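Beta-lactamase II (Erythrobacter litoralis, PDB 6V72) probably hydrolyses beta-lactam antibiotics to substituted beta-amino acids, as a zinc-dependent class B enzyme of the metallo-beta-lactamase superfamily. Local coordinates at residues N169-L174 / A214-A219; C184-G189 / Q207-F212; I20-V25 / I77-S82; R17-I20 / V25-S28; G53-N58 / T62-T67. One frame throughout, in Å; residues are numbered along the deposited sequence. Where two conformers were deposited one is given.

Contact 1 (N169-L174 / A214-A219); sequences NITVGL and AAFPDA
Phe216 meets the strand at Gly173 because its first torsion (chi1 -57°) sets CG opposite its own carbonyl carbon and sends the ring from the end of helix 205-215 toward residues 171-173. On the strand side, Thr171 turns OG1 into the space between its backbone N and carbonyl carbon (chi1 64°), which brings the hydroxyl to the rim of that ring. The ring packs directly on the glycine backbone: Gly173 CA stands over one face, 3.9 Å from the centroid of the Phe216 ring and 30° off its normal, a CH-pi contact. At the far end of the ring, Phe216 CZ comes within 3.5 Å of Gly173 N. Thr171 OG1 reaches the ring edge in its plane, 3.8 Å from Phe216 CE2, and the two side chains run past each other in opposite directions. The hydroxyl is hydrogen-bonded to the carbonyl O of Tyr159 and merely packs against the ring rim. Phe216 is the first residue to leave the helical conformation, and its carbonyl O accepts a hydrogen bond from Arg232. Trp144 meets the Phe216 ring nearly at right angles, while Tyr159 and Ala180, from strands 157-159 and 179-181 flanking strand 171-174, also touch the ring, which packs the end of helix 205-215 against the four-stranded sheet.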
# COMPACT_ATOMS: atom_id res chain seq x y z
N ASN A 169 15.93 -1.52 -7.16
CA ASN A 169 16.28 -1.90 -5.79
C ASN A 169 17.35 -2.99 -5.76
O ASN A 169 17.36 -3.89 -6.60
CB ASN A 169 15.02 -2.34 -5.00
CG ASN A 169 14.15 -3.39 -5.70
OD1 ASN A 169 14.60 -4.17 -6.55
ND2 ASN A 169 12.90 -3.44 -5.29
N ILE A 170 18.28 -2.88 -4.80
CA ILE A 170 19.32 -3.90 -4.64
C ILE A 170 19.29 -4.45 -3.21
O ILE A 170 18.60 -3.95 -2.33
CB ILE A 170 20.72 -3.39 -5.01
CG1 ILE A 170 21.16 -2.26 -4.06
CG2 ILE A 170 20.76 -2.93 -6.48
CD1 ILE A 170 22.64 -1.82 -4.28
N THR A 171 20.05 -5.53 -3.01
CA THR A 171 20.11 -6.23 -1.73
C THR A 171 21.57 -6.50 -1.40
O THR A 171 22.45 -6.45 -2.26
CB THR A 171 19.33 -7.55 -1.78
OG1 THR A 171 19.94 -8.43 -2.74
CG2 THR A 171 17.87 -7.30 -2.17
N VAL A 172 21.85 -6.79 -0.12
CA VAL A 172 23.20 -7.12 0.30
C VAL A 172 23.17 -8.31 1.24
O VAL A 172 22.18 -8.55 1.94
CB VAL A 172 23.94 -5.92 0.94
CG1 VAL A 172 23.94 -4.72 -0.01
CG2 VAL A 172 23.27 -5.56 2.25
N GLY A 173 24.25 -9.07 1.26
CA GLY A 173 24.33 -10.22 2.13
C GLY A 173 25.71 -10.34 2.74
O GLY A 173 26.70 -9.82 2.22
N LEU A 174 25.74 -11.07 3.87
CA LEU A 174 26.96 -11.49 4.55
C LEU A 174 26.87 -13.00 4.68
O LEU A 174 26.47 -13.52 5.74
CB LEU A 174 27.10 -10.83 5.92
CG LEU A 174 27.30 -9.32 5.84
CD1 LEU A 174 27.02 -8.65 7.19
CD2 LEU A 174 28.70 -8.98 5.34
N ALA A 214 17.42 -17.15 -3.74
CA ALA A 214 18.41 -18.07 -4.30
C ALA A 214 19.83 -17.52 -4.23
O ALA A 214 20.79 -18.30 -4.20
CB ALA A 214 18.07 -18.39 -5.76
N ALA A 215 19.97 -16.19 -4.24
CA ALA A 215 21.28 -15.57 -4.13
C ALA A 215 21.87 -15.77 -2.74
O ALA A 215 23.09 -15.91 -2.59
CB ALA A 215 21.16 -14.07 -4.42
N PHE A 216 21.01 -15.76 -1.72
CA PHE A 216 21.42 -15.94 -0.32
C PHE A 216 20.63 -17.10 0.25
O PHE A 216 19.74 -16.91 1.10
CB PHE A 216 21.20 -14.66 0.47
CG PHE A 216 21.93 -13.47 -0.11
CD1 PHE A 216 23.31 -13.41 -0.07
CD2 PHE A 216 21.23 -12.43 -0.72
CE1 PHE A 216 24.00 -12.34 -0.63
CE2 PHE A 216 21.89 -11.36 -1.28
CZ PHE A 216 23.29 -11.32 -1.23
N PRO A 217 20.93 -18.33 -0.18
CA PRO A 217 20.02 -19.46 0.10
C PRO A 217 20.12 -20.01 1.50
O PRO A 217 19.20 -20.72 1.93
CB PRO A 217 20.46 -20.52 -0.93
CG PRO A 217 21.93 -20.25 -1.14
CD PRO A 217 22.06 -18.72 -1.05
N ASP A 218 21.19 -19.73 2.24
CA ASP A 218 21.42 -20.36 3.53
C ASP A 218 21.19 -19.42 4.70
O ASP A 218 21.05 -19.89 5.83
CB ASP A 218 22.84 -20.93 3.60
CG ASP A 218 23.13 -21.92 2.48
OD1 ASP A 218 22.26 -22.78 2.23
OD2 ASP A 218 24.20 -21.84 1.84
N ALA A 219 21.12 -18.11 4.45
CA ALA A 219 21.01 -17.14 5.53
C ALA A 219 19.72 -17.33 6.32
O ALA A 219 18.62 -17.33 5.75
CB ALA A 219 21.06 -15.71 4.95

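Contact 2 (C184-G189 / Q207-F212); sequences CMIKAG and QSVRNF
The Phe212 ring receives Ile186 obliquely, neither squarely over a face nor at an edge, with Ile186 CG1 3.9 Å from Phe212 CE2 and Ile186 CD1 equally close to Phe212 CD2. A second flat group, the Arg210 guanidinium, has the amide carbon of Gln207 at its edge, sits on another side of the helix and forms a salt bridge with Glu243. With CG1 anti to its carbonyl carbon, Ile186 bends at chi2 (-65°), which brings CD1 to two partners: the phenylalanine ring and Val209, whose CG1 is 4.2 Å from Ile186 CD1. Met185, built as selenomethionine, passes alongside Val209 in the opposite sense; in the conformer described, one of two, Met185 CG touches Val209 CG2 at 4.2 Å. The loop being packed is the one that follows strand 179-181 in the metallo-beta-lactamase fold and carries Cys184, a zinc ligand, although no zinc is bound to this chain. Helix 205-215 thus lies behind that ligand, in contact with the two residues that come next. Within the loop, Lys187 NZ donates to Cys184 O at 2.7 Å, its side chain folding back to reach that carbonyl. Leu239 and Thr238 of helix 233-243 also press on Val209, and Tyr205 OH is hydrogen-bonded to Met185 O.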
# COMPACT_ATOMS: atom_id res chain seq x y z
N CYS A 184 13.94 -2.49 0.88
CA CYS A 184 12.51 -2.23 0.89
C CYS A 184 11.71 -3.29 0.16
O CYS A 184 10.48 -3.21 0.15
CB CYS A 184 12.19 -0.87 0.29
SG CYS A 184 12.53 0.55 1.41
N MSE A 185 12.37 -4.27 -0.43
CA MSE A 185 11.69 -5.27 -1.20
C MSE A 185 11.06 -6.35 -0.31
O MSE A 185 10.00 -6.89 -0.63
CB MSE A 185 12.68 -5.87 -2.18
CG MSE A 185 12.27 -7.12 -2.86
SE MSE A 185 13.78 -7.51 -4.01
CE MSE A 185 14.94 -5.99 -3.63
N ILE A 186 11.72 -6.65 0.81
CA ILE A 186 11.30 -7.72 1.71
C ILE A 186 10.50 -7.12 2.85
O ILE A 186 10.90 -6.09 3.43
CB ILE A 186 12.53 -8.50 2.23
CG1 ILE A 186 13.29 -9.13 1.06
CG2 ILE A 186 12.12 -9.60 3.25
CD1 ILE A 186 12.50 -10.22 0.30
N LYS A 187 9.35 -7.73 3.13
CA LYS A 187 8.44 -7.34 4.19
C LYS A 187 8.37 -8.43 5.24
O LYS A 187 8.86 -9.55 5.04
CB LYS A 187 7.03 -7.11 3.64
CG LYS A 187 6.92 -6.21 2.46
CD LYS A 187 7.66 -4.90 2.64
CE LYS A 187 7.25 -3.99 1.52
NZ LYS A 187 8.15 -2.83 1.38
N ALA A 188 7.67 -8.12 6.32
CA ALA A 188 7.69 -8.99 7.49
C ALA A 188 6.96 -10.30 7.21
O ALA A 188 6.09 -10.38 6.35
CB ALA A 188 7.03 -8.29 8.69
N GLY A 189 7.35 -11.34 7.96
CA GLY A 189 6.74 -12.66 7.84
C GLY A 189 5.26 -12.71 8.15
O GLY A 189 4.60 -13.69 7.80
N GLN A 207 9.41 -12.87 -9.08
CA GLN A 207 10.65 -13.50 -9.52
C GLN A 207 11.86 -12.83 -8.88
O GLN A 207 12.84 -13.50 -8.56
CB GLN A 207 10.77 -13.47 -11.04
CG GLN A 207 11.99 -14.23 -11.56
CD GLN A 207 11.98 -15.70 -11.13
OE1 GLN A 207 10.94 -16.39 -11.20
NE2 GLN A 207 13.12 -16.18 -10.69
N SER A 208 11.82 -11.51 -8.70
CA SER A 208 12.94 -10.85 -8.03
C SER A 208 13.09 -11.34 -6.60
O SER A 208 14.21 -11.52 -6.12
CB SER A 208 12.77 -9.33 -8.08
OG SER A 208 12.66 -8.90 -9.44
N VAL A 209 11.98 -11.59 -5.91
CA VAL A 209 12.10 -12.16 -4.57
C VAL A 209 12.69 -13.57 -4.64
O VAL A 209 13.55 -13.93 -3.83
CB VAL A 209 10.73 -12.15 -3.85
CG1 VAL A 209 10.81 -12.88 -2.51
CG2 VAL A 209 10.28 -10.72 -3.61
N ARG A 210 12.27 -14.37 -5.62
CA ARG A 210 12.87 -15.70 -5.76
C ARG A 210 14.36 -15.60 -6.03
O ARG A 210 15.14 -16.43 -5.56
CB ARG A 210 12.21 -16.47 -6.90
CG ARG A 210 10.73 -16.78 -6.71
CD ARG A 210 10.23 -17.72 -7.82
NE ARG A 210 8.78 -17.83 -7.75
CZ ARG A 210 7.93 -17.17 -8.55
NH1 ARG A 210 8.39 -16.42 -9.55
NH2 ARG A 210 6.63 -17.28 -8.34
N ASN A 211 14.76 -14.61 -6.85
CA ASN A 211 16.18 -14.43 -7.16
C ASN A 211 16.98 -14.09 -5.90
O ASN A 211 18.06 -14.63 -5.68
CB ASN A 211 16.33 -13.31 -8.19
CG ASN A 211 15.80 -13.72 -9.57
OD1 ASN A 211 15.63 -14.91 -9.87
ND2 ASN A 211 15.57 -12.73 -10.42
N PHE A 212 16.45 -13.18 -5.08
CA PHE A 212 17.08 -12.85 -3.79
C PHE A 212 17.22 -14.08 -2.91
O PHE A 212 18.28 -14.32 -2.32
CB PHE A 212 16.27 -11.76 -3.09
CG PHE A 212 16.67 -11.49 -1.66
CD1 PHE A 212 17.84 -10.80 -1.37
CD2 PHE A 212 15.87 -11.90 -0.61
CE1 PHE A 212 18.20 -10.53 -0.04
CE2 PHE A 212 16.21 -11.64 0.72
CZ PHE A 212 17.39 -10.95 1.00

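Contact 3 (I20-V25 / I77-S82); sequences IRFGEV and IVAWAS. With FMT (formic acid), chain H.
Phe22 and Trp80, the latter in the conformer described of two, meet slantwise, with ring planes at 52° and 4.8 Å between the centroids of the Phe22 ring and the five-membered ring of Trp80, a geometry that is neither a stack nor edge-to-face. The indole leads with one corner: Trp80 CD1 sits over one face of the Phe22 ring, displaced toward the rim, and lies 3.4 Å from Phe22 CG. Trp80 CB follows along the same ring at 3.7 Å from Phe22 CD2. Phe22 extends its CG opposite the backbone N (chi1 -175°), carrying the ring across to the helix, where Ala79 CB touches its edge at 4.1 Å from Phe22 CE2. One helical turn earlier, Val25 and Ile77 cross at about a right angle, and Ile77 CG1 rests between the two methyls of the valine, 4.1 Å from both Val25 CG1 and Val25 CG2. Trp80 is held from other directions too, stacked on Phe27 and edge-to-face with Trp35. Between Phe22 and Val25 the chain makes a type II' beta turn, with Gly23 at positive phi. The contact therefore packs the turn of the first hairpin against helix 71-84, an outer helix covering the large sheet, as in the alpha-beta/beta-alpha sandwich of metallo-beta-lactamases.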
# COMPACT_ATOMS: atom_id res chain seq x y z
N ILE A 20 21.02 -0.13 21.93
CA ILE A 20 21.92 0.93 22.38
C ILE A 20 21.50 2.20 21.67
O ILE A 20 21.31 2.21 20.45
CB ILE A 20 23.37 0.58 22.04
CG1 ILE A 20 23.77 -0.70 22.76
CG2 ILE A 20 24.29 1.74 22.43
CD1 ILE A 20 25.08 -1.23 22.34
N ARG A 21 21.35 3.28 22.42
CA ARG A 21 20.83 4.54 21.90
C ARG A 21 21.97 5.53 21.76
O ARG A 21 22.79 5.68 22.67
CB ARG A 21 19.73 5.07 22.83
CG ARG A 21 18.88 6.19 22.27
CD ARG A 21 18.00 5.69 21.13
NE ARG A 21 17.09 4.61 21.53
CZ ARG A 21 15.88 4.80 22.07
NH1 ARG A 21 15.43 6.03 22.29
NH2 ARG A 21 15.12 3.76 22.38
N PHE A 22 22.03 6.21 20.62
CA PHE A 22 23.00 7.28 20.38
C PHE A 22 22.25 8.39 19.67
O PHE A 22 21.89 8.23 18.50
CB PHE A 22 24.18 6.78 19.55
CG PHE A 22 25.28 7.79 19.36
CD1 PHE A 22 26.09 8.15 20.42
CD2 PHE A 22 25.51 8.36 18.13
CE1 PHE A 22 27.12 9.07 20.24
CE2 PHE A 22 26.53 9.28 17.95
CZ PHE A 22 27.34 9.63 19.01
N GLY A 23 22.00 9.50 20.36
CA GLY A 23 21.10 10.50 19.81
C GLY A 23 19.74 9.89 19.48
O GLY A 23 19.12 9.21 20.31
N GLU A 24 19.28 10.12 18.25
CA GLU A 24 18.02 9.56 17.77
C GLU A 24 18.18 8.16 17.17
O GLU A 24 17.20 7.62 16.64
CB GLU A 24 17.40 10.48 16.71
CG GLU A 24 17.04 11.88 17.17
CD GLU A 24 16.87 12.83 15.98
OE1 GLU A 24 17.61 13.83 15.90
OE2 GLU A 24 16.00 12.57 15.11
N VAL A 25 19.37 7.59 17.19
CA VAL A 25 19.62 6.31 16.51
C VAL A 25 19.59 5.19 17.53
O VAL A 25 20.16 5.30 18.62
CB VAL A 25 20.96 6.31 15.77
CG1 VAL A 25 21.11 5.01 14.93
CG2 VAL A 25 21.08 7.55 14.91
N ILE A 77 24.90 8.48 12.86
CA ILE A 77 25.48 7.18 12.55
C ILE A 77 26.96 7.33 12.24
O ILE A 77 27.80 6.56 12.72
CB ILE A 77 24.74 6.51 11.37
CG1 ILE A 77 23.28 6.28 11.71
CG2 ILE A 77 25.39 5.18 11.03
CD1 ILE A 77 22.44 5.90 10.48
N VAL A 78 27.31 8.34 11.43
CA VAL A 78 28.70 8.57 11.07
C VAL A 78 29.52 8.88 12.32
O VAL A 78 30.66 8.40 12.47
CB VAL A 78 28.78 9.70 10.02
CG1 VAL A 78 30.23 10.11 9.76
CG2 VAL A 78 28.12 9.24 8.70
N ALA A 79 28.95 9.66 13.24
CA ALA A 79 29.67 10.00 14.46
C ALA A 79 29.83 8.79 15.37
O ALA A 79 30.85 8.65 16.04
CB ALA A 79 28.95 11.13 15.20
N TRP A 80 28.83 7.91 15.42
CA TRP A 80 28.97 6.71 16.24
C TRP A 80 30.12 5.84 15.73
O TRP A 80 30.91 5.32 16.52
CB TRP A 80 27.66 5.94 16.25
CG TRP A 80 27.52 4.96 17.38
CD1 TRP A 80 27.39 5.25 18.71
CD2 TRP A 80 27.49 3.53 17.27
NE1 TRP A 80 27.28 4.08 19.43
CE2 TRP A 80 27.33 3.02 18.58
CE3 TRP A 80 27.57 2.64 16.20
CZ2 TRP A 80 27.26 1.65 18.84
CZ3 TRP A 80 27.49 1.29 16.45
CH2 TRP A 80 27.34 0.80 17.76
N ALA A 81 30.24 5.71 14.41
CA ALA A 81 31.34 4.91 13.87
C ALA A 81 32.68 5.55 14.18
O ALA A 81 33.63 4.85 14.56
CB ALA A 81 31.17 4.75 12.35
N SER A 82 32.78 6.87 14.02
CA SER A 82 34.06 7.54 14.21
C SER A 82 34.40 7.68 15.69
O SER A 82 35.51 7.36 16.12
CB SER A 82 34.03 8.91 13.54
OG SER A 82 35.27 9.57 13.69
C FMT H . 35.53 11.38 17.09
O1 FMT H . 35.04 12.05 17.99
O2 FMT H . 35.07 11.29 15.95

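Contact 4 (R17-I20 / V25-S28); sequences RDII and VSFS. With FMT (formic acid), chain J.
Ile20 and Phe27 form an antiparallel hydrogen-bonded pair, their CA atoms 5.0 Å apart. Ile20 N donates to Phe27 O at 2.9 Å, and Phe27 N returns a short bond of 2.6 Å to Ile20 O; both are almost straight. Weaker CA-H...O contacts flank them, from Ile19 CA to Phe27 O and from Ser26 CA to Ile20 O. The side chains of the pair leave the same face of the sheet, with Ile20 CB 4.4 Å from Phe27 CB, but the phenylalanine ring then leads away from Ile20 toward helix 71-84. Ile19 spreads two branches over the serines: CG2, anti to the backbone N, presses on Ser26 CB at a tight 3.4 Å, while the bent CG1 arm (chi2 -70°) takes CD1 to Ser28 CB at 3.8 Å. Ser26 OG is engaged by Glu14. Farther out, Arg17 NH1 donates to a formic acid molecule at 3.0 Å, near the guanidinium plane; Thr38 and Asn52 bind the same molecule. The chemistry divides accordingly: two backbone bonds set the Ile20-Phe27 register, continuing the ladder from the turn, aliphatic branches cover the beta carbons of the serines, and the arginine holds a small acid, perhaps as formate, probably picked up from the crystallisation liquor.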
# COMPACT_ATOMS: atom_id res chain seq x y z
N ARG A 17 14.20 -6.39 22.07
CA ARG A 17 15.61 -6.49 21.72
C ARG A 17 16.47 -5.63 22.63
O ARG A 17 15.98 -4.81 23.42
CB ARG A 17 15.81 -6.09 20.25
CG ARG A 17 14.93 -6.90 19.30
CD ARG A 17 14.82 -6.23 17.93
NE ARG A 17 13.78 -5.21 17.91
CZ ARG A 17 13.79 -4.14 17.12
NH1 ARG A 17 14.80 -3.95 16.27
NH2 ARG A 17 12.80 -3.26 17.18
N ASP A 18 17.79 -5.83 22.51
CA ASP A 18 18.78 -5.10 23.29
C ASP A 18 19.30 -3.94 22.44
O ASP A 18 20.09 -4.15 21.51
CB ASP A 18 19.92 -6.01 23.73
CG ASP A 18 21.01 -5.27 24.51
OD1 ASP A 18 20.73 -4.82 25.65
OD2 ASP A 18 22.13 -5.14 23.99
N ILE A 19 18.86 -2.73 22.77
CA ILE A 19 19.08 -1.56 21.94
C ILE A 19 20.03 -0.61 22.66
O ILE A 19 19.85 -0.32 23.85
CB ILE A 19 17.76 -0.85 21.61
CG1 ILE A 19 16.85 -1.77 20.79
CG2 ILE A 19 18.02 0.46 20.95
CD1 ILE A 19 17.31 -2.00 19.40
N ILE A 20 21.02 -0.13 21.93
CA ILE A 20 21.92 0.93 22.38
C ILE A 20 21.50 2.20 21.67
O ILE A 20 21.31 2.21 20.45
CB ILE A 20 23.37 0.58 22.04
CG1 ILE A 20 23.77 -0.70 22.76
CG2 ILE A 20 24.29 1.74 22.43
CD1 ILE A 20 25.08 -1.23 22.34
N VAL A 25 19.37 7.59 17.19
CA VAL A 25 19.62 6.31 16.51
C VAL A 25 19.59 5.19 17.53
O VAL A 25 20.16 5.30 18.62
CB VAL A 25 20.96 6.31 15.77
CG1 VAL A 25 21.11 5.01 14.93
CG2 VAL A 25 21.08 7.55 14.91
N SER A 26 18.92 4.10 17.17
CA SER A 26 18.94 2.88 17.96
C SER A 26 19.85 1.88 17.27
O SER A 26 19.64 1.56 16.09
CB SER A 26 17.53 2.31 18.09
OG SER A 26 16.70 3.16 18.87
N PHE A 27 20.85 1.37 17.98
CA PHE A 27 21.77 0.39 17.41
C PHE A 27 21.54 -0.98 18.03
O PHE A 27 21.39 -1.10 19.25
CB PHE A 27 23.23 0.80 17.63
CG PHE A 27 23.69 1.94 16.77
CD1 PHE A 27 24.00 1.73 15.43
CD2 PHE A 27 23.82 3.21 17.30
CE1 PHE A 27 24.43 2.79 14.63
CE2 PHE A 27 24.24 4.26 16.52
CZ PHE A 27 24.56 4.05 15.18
N SER A 28 21.56 -2.02 17.20
CA SER A 28 21.52 -3.37 17.73
C SER A 28 22.49 -4.23 16.95
O SER A 28 22.74 -4.00 15.77
CB SER A 28 20.12 -3.98 17.70
OG SER A 28 19.51 -3.84 16.44
C FMT J . 13.08 -2.66 13.52
O1 FMT J . 12.51 -2.25 12.51
O2 FMT J . 14.15 -2.24 13.94

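Contact 5 (G53-N58 / T62-T67); sequences GLLVVN and TILVDT. With EDO (1,2-ethanediol), chain K.
Leu55 reaches across to the facing strand, and its side chain can be followed outward. CB leaves on the face of the sheet shared with Leu64; CG, anti to the backbone N (chi1 -170°), then turns toward the facing strand, 4.0 Å from Thr62 CB. At the tip, Leu55 CD1 lies 3.7 Å from Thr62 OG1 and 4.1 Å from Leu64 CD1, while CD2 turns to Trp80 and Ala81 of helix 71-84. The threonine hydroxyl has its polar partner elsewhere, in the carbonyl O of Lys87. Strands 49-58 and 61-65 form a beta hairpin in the large mixed sheet of the metallo-beta-lactamase fold; their segments run antiparallel, with 160° between their N-to-C directions. Leu54-Val65 and Val56-Ile63 are its hydrogen-bonded pairs, with Val65 N to Leu54 O and Ile63 N to Val56 O both at 2.8 Å; Leu55-Leu64 and Val57-Thr62 are the non-hydrogen-bonded ones. On the face opposite Leu55, Leu54 CB meets Val65 CB at 3.9 Å, and Leu156 covers Val65 and Ile63. Gly53 CA makes a CA-H...O contact of 3.3 Å with Val65 O. Just beyond the strand, Asp66 OD2 is hydrogen-bonded to Thr95, and its side chain comes within about 4 Å of that of His96, a zinc ligand, without zinc here.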
# COMPACT_ATOMS: atom_id res chain seq x y z
N GLY A 53 19.06 0.15 8.59
CA GLY A 53 20.17 -0.13 7.71
C GLY A 53 21.28 -0.83 8.48
O GLY A 53 21.05 -1.26 9.62
N LEU A 54 22.47 -0.96 7.90
CA LEU A 54 23.55 -1.71 8.55
C LEU A 54 24.80 -0.86 8.65
O LEU A 54 25.01 0.08 7.88
CB LEU A 54 23.91 -3.00 7.78
CG LEU A 54 22.78 -3.98 7.47
CD1 LEU A 54 23.31 -5.13 6.62
CD2 LEU A 54 22.18 -4.48 8.76
N LEU A 55 25.62 -1.20 9.64
CA LEU A 55 26.97 -0.66 9.77
C LEU A 55 27.88 -1.86 10.00
O LEU A 55 27.71 -2.58 10.99
CB LEU A 55 27.03 0.36 10.91
CG LEU A 55 28.26 1.20 11.09
CD1 LEU A 55 28.46 2.20 9.96
CD2 LEU A 55 28.09 1.94 12.42
N VAL A 56 28.79 -2.13 9.06
CA VAL A 56 29.55 -3.37 9.04
C VAL A 56 31.03 -3.04 9.20
O VAL A 56 31.59 -2.27 8.42
CB VAL A 56 29.31 -4.15 7.73
CG1 VAL A 56 30.17 -5.43 7.69
CG2 VAL A 56 27.83 -4.46 7.58
N VAL A 57 31.66 -3.67 10.19
CA VAL A 57 33.09 -3.47 10.44
C VAL A 57 33.92 -4.21 9.40
O VAL A 57 33.68 -5.38 9.09
CB VAL A 57 33.45 -3.95 11.85
CG1 VAL A 57 34.98 -3.95 12.04
CG2 VAL A 57 32.75 -3.08 12.91
N ASN A 58 34.93 -3.52 8.88
CA ASN A 58 35.97 -4.16 8.07
C ASN A 58 37.31 -3.57 8.51
O ASN A 58 37.64 -2.45 8.11
CB ASN A 58 35.74 -3.95 6.58
CG ASN A 58 36.83 -4.60 5.73
OD1 ASN A 58 37.95 -4.82 6.19
ND2 ASN A 58 36.50 -4.90 4.48
N THR A 62 34.37 1.16 8.81
CA THR A 62 33.05 0.57 8.65
C THR A 62 32.50 0.88 7.27
O THR A 62 32.93 1.82 6.59
CB THR A 62 32.05 1.06 9.71
OG1 THR A 62 32.13 2.49 9.83
CG2 THR A 62 32.34 0.43 11.07
N ILE A 63 31.54 0.05 6.87
CA ILE A 63 30.78 0.23 5.64
C ILE A 63 29.32 0.41 6.02
O ILE A 63 28.78 -0.37 6.81
CB ILE A 63 30.95 -0.96 4.68
CG1 ILE A 63 32.41 -1.07 4.25
CG2 ILE A 63 30.06 -0.80 3.47
CD1 ILE A 63 32.87 -2.47 4.21
N LEU A 64 28.69 1.43 5.45
CA LEU A 64 27.32 1.79 5.77
C LEU A 64 26.37 1.26 4.70
O LEU A 64 26.64 1.42 3.50
CB LEU A 64 27.18 3.32 5.86
CG LEU A 64 25.79 3.89 6.20
CD1 LEU A 64 25.35 3.45 7.56
CD2 LEU A 64 25.83 5.40 6.08
N VAL A 65 25.29 0.60 5.12
CA VAL A 65 24.20 0.23 4.22
C VAL A 65 23.02 1.10 4.58
O VAL A 65 22.46 0.97 5.68
CB VAL A 65 23.83 -1.26 4.33
CG1 VAL A 65 22.64 -1.54 3.38
CG2 VAL A 65 25.04 -2.14 4.02
N ASP A 66 22.64 1.98 3.65
CA ASP A 66 21.51 2.91 3.72
C ASP A 66 21.69 4.03 4.74
O ASP A 66 22.36 3.88 5.78
CB ASP A 66 20.19 2.16 3.96
CG ASP A 66 19.68 1.51 2.68
OD1 ASP A 66 19.98 2.06 1.59
OD2 ASP A 66 19.00 0.46 2.73
N THR A 67 21.12 5.18 4.43
CA THR A 67 21.11 6.29 5.36
C THR A 67 19.95 6.13 6.34
O THR A 67 19.10 5.24 6.21
CB THR A 67 20.99 7.62 4.61
OG1 THR A 67 19.70 7.72 4.01
CG2 THR A 67 22.08 7.77 3.54
C1 EDO K . 31.75 -8.06 10.42
O1 EDO K . 33.08 -7.64 10.74
C2 EDO K . 31.67 -8.47 8.95
O2 EDO K . 32.58 -9.54 8.69

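Contacts 3, 4 and 5 all reach the large mixed sheet, whereas contacts 1 and 2 share helix 205-215 on the four-stranded sheet. Along the chain contacts 3 and 4 start together and share Ile20 and Val25, and contact 5 lies within the span of contact 3; contact 1 follows later, with contact 2 inside its span. The centres of contacts 1 and 2 are about 10 Å apart, as are those of contacts 3 and 4, but contacts 1 and 3 stand about 26 Å apart across the chain's centre. Contact 5 bridges the halves, touching helix 71-84 of contact 3 and strand 171-174 of contact 1, consistent with a zinc site built from both halves, as in relatives.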